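Alpha-catenin-like protein hmp-1 (Caenorhabditis elegans, PDB 5H5M) links the cadherin-catenin complex of adherens junctions to actin filaments, supporting the cell migration and shape changes of embryonic body enclosure and elongation. Local coordinates at residues E52-N57 and V116-D121. Residues are numbered along the deposited sequence; the frame is centred on the assembly and turned at random.
Sequences ESTREN and VDHISD
Arg55 reaches across to Asp121 and holds its carboxylate through the NH1 and NH2 end of the guanidinium, where the turn leading into helix 56-80 meets the last turns of helix 92-122 in the helical-bundle M domain of this alpha-catenin. NH1 of Arg55 lies 2.7 Å from OD2 of Asp121, and its NH2 sits 3.1 Å from OD1 of the same residue, the latter bond fairly straight at 160° and using the syn lone pair. The two flat groups are not coplanar: their planes are 39° apart, and NH1 meets OD2 from 26° out of the carboxylate plane. Arg55 spans the gap because its chain is extended from CG to NE. On the way it crosses Asp117, whose OD2 stands 4.1 Å from Arg55 NH1, probably a charge attraction only, since no N-H points at it. A leucine in place of Arg55 would probably leave Asp121 without this two-nitrogen clamp and remove a nearby positive charge from Asp117.

Earlier in the turn, Ser53 and Thr54 meet the ring edge of His118, from helix 92-122. Ser53 OG and His118 NE2 share a 2.7 Å hydrogen bond in which either could be the donor. Thr54 OG1 comes within 3.5 Å of His118 CE1 but is hydrogen-bonded to Ile48 O.

Further out, Glu250 pairs with Arg55 NE and Arg286 with Asp121 OD1, extending the ion pair into a network across several helices. Asp117 OD1 forms a salt bridge with Arg58 NH1, and its OD2 a hydrogen bond with His247 NE2. The His118 ring is steadied from its far side by the hydrogen bond between ND1 and Ala114 O.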
loop_
_atom_site.group_PDB
_atom_site.type_symbol
_atom_site.label_atom_id
_atom_site.label_comp_id
_atom_site.label_asym_id
_atom_site.label_seq_id
_atom_site.Cartn_x
_atom_site.Cartn_y
_atom_site.Cartn_z
ATOM N N GLU A 52 9.257 -9.929 -5.207
ATOM C CA GLU A 52 9.350 -10.702 -3.971
ATOM C C GLU A 52 8.911 -9.886 -2.758
ATOM O O GLU A 52 9.070 -10.319 -1.616
ATOM C CB GLU A 52 10.766 -11.238 -3.762
ATOM C CG GLU A 52 10.846 -12.760 -3.827
ATOM C CD GLU A 52 9.845 -13.442 -2.903
ATOM O OE1 GLU A 52 10.167 -13.631 -1.711
ATOM O OE2 GLU A 52 8.736 -13.789 -3.365
ATOM N N SER A 53 8.352 -8.709 -3.014
ATOM C CA SER A 53 7.690 -7.939 -1.975
ATOM C C SER A 53 6.182 -8.148 -2.094
ATOM O O SER A 53 5.429 -7.888 -1.155
ATOM C CB SER A 53 8.044 -6.455 -2.083
ATOM O OG SER A 53 7.727 -5.948 -3.367
ATOM N N THR A 54 5.753 -8.629 -3.259
ATOM C CA THR A 54 4.337 -8.866 -3.526
ATOM C C THR A 54 3.824 -10.056 -2.715
ATOM O O THR A 54 4.512 -11.067 -2.584
ATOM C CB THR A 54 4.082 -9.109 -5.034
ATOM O OG1 THR A 54 4.517 -7.969 -5.786
ATOM C CG2 THR A 54 2.603 -9.351 -5.312
ATOM N N ARG A 55 2.619 -9.927 -2.166
ATOM C CA ARG A 55 2.022 -10.990 -1.363
ATOM C C ARG A 55 1.574 -12.167 -2.231
ATOM O O ARG A 55 1.170 -11.987 -3.381
ATOM C CB ARG A 55 0.843 -10.446 -0.550
ATOM C CG ARG A 55 1.258 -9.663 0.701
ATOM C CD ARG A 55 0.089 -8.880 1.285
ATOM N NE ARG A 55 0.370 -8.345 2.618
ATOM C CZ ARG A 55 1.063 -7.234 2.854
ATOM N NH1 ARG A 55 1.569 -6.529 1.849
ATOM N NH2 ARG A 55 1.257 -6.825 4.102
ATOM N N GLU A 56 1.645 -13.368 -1.664
ATOM C CA GLU A 56 1.413 -14.601 -2.413
ATOM C C GLU A 56 0.003 -14.727 -2.982
ATOM O O GLU A 56 -0.172 -15.090 -4.144
ATOM C CB GLU A 56 1.713 -15.814 -1.529
ATOM C CG GLU A 56 1.458 -17.156 -2.202
ATOM C CD GLU A 56 2.371 -17.409 -3.390
ATOM O OE1 GLU A 56 3.434 -16.759 -3.487
ATOM O OE2 GLU A 56 2.022 -18.264 -4.232
ATOM N N ASN A 57 -1.000 -14.432 -2.164
ATOM C CA ASN A 57 -2.384 -14.621 -2.571
ATOM C C ASN A 57 -2.807 -13.641 -3.667
ATOM O O ASN A 57 -3.594 -13.989 -4.545
ATOM C CB ASN A 57 -3.305 -14.511 -1.353
ATOM C CG ASN A 57 -4.773 -14.412 -1.729
ATOM O OD1 ASN A 57 -5.305 -13.318 -1.919
ATOM N ND2 ASN A 57 -5.430 -15.559 -1.856
ATOM N N VAL A 116 -1.235 -0.997 -3.833
ATOM C CA VAL A 116 -1.715 -0.513 -2.541
ATOM C C VAL A 116 -1.150 -1.365 -1.400
ATOM O O VAL A 116 -0.888 -0.848 -0.313
ATOM C CB VAL A 116 -3.254 -0.491 -2.485
ATOM C CG1 VAL A 116 -3.740 -0.040 -1.121
ATOM C CG2 VAL A 116 -3.797 0.433 -3.561
ATOM N N ASP A 117 -0.941 -2.657 -1.657
ATOM C CA ASP A 117 -0.238 -3.525 -0.708
ATOM C C ASP A 117 1.094 -2.917 -0.285
ATOM O O ASP A 117 1.426 -2.877 0.900
ATOM C CB ASP A 117 0.028 -4.909 -1.305
ATOM C CG ASP A 117 -1.151 -5.843 -1.183
ATOM O OD1 ASP A 117 -1.302 -6.701 -2.073
ATOM O OD2 ASP A 117 -1.919 -5.733 -0.204
ATOM N N HIS A 118 1.850 -2.460 -1.277
ATOM C CA HIS A 118 3.159 -1.870 -1.051
ATOM C C HIS A 118 3.048 -0.526 -0.336
ATOM O O HIS A 118 3.803 -0.251 0.594
ATOM C CB HIS A 118 3.903 -1.714 -2.380
ATOM C CG HIS A 118 4.312 -3.018 -3.000
ATOM N ND1 HIS A 118 3.412 -3.860 -3.618
ATOM C CD2 HIS A 118 5.517 -3.624 -3.085
ATOM C CE1 HIS A 118 4.050 -4.931 -4.060
ATOM N NE2 HIS A 118 5.328 -4.814 -3.750
ATOM N N ILE A 119 2.101 0.301 -0.770
ATOM C CA ILE A 119 1.874 1.608 -0.158
ATOM C C ILE A 119 1.431 1.463 1.294
ATOM O O ILE A 119 1.859 2.225 2.168
ATOM C CB ILE A 119 0.819 2.418 -0.940
ATOM C CG1 ILE A 119 1.325 2.712 -2.355
ATOM C CG2 ILE A 119 0.483 3.717 -0.218
ATOM C CD1 ILE A 119 0.376 3.541 -3.188
ATOM N N SER A 120 0.583 0.469 1.547
ATOM C CA SER A 120 0.100 0.192 2.895
ATOM C C SER A 120 1.259 -0.137 3.835
ATOM O O SER A 120 1.340 0.407 4.936
ATOM C CB SER A 120 -0.917 -0.954 2.875
ATOM O OG SER A 120 -1.402 -1.248 4.176
ATOM N N ASP A 121 2.158 -1.013 3.393
ATOM C CA ASP A 121 3.312 -1.410 4.200
ATOM C C ASP A 121 4.335 -0.286 4.366
ATOM O O ASP A 121 4.782 0.002 5.476
ATOM C CB ASP A 121 4.012 -2.630 3.586
ATOM C CG ASP A 121 3.164 -3.890 3.645
ATOM O OD1 ASP A 121 2.239 -3.953 4.481
ATOM O OD2 ASP A 121 3.429 -4.824 2.856
HETATM O O HOH W 1 4.990 -4.751 0.278
#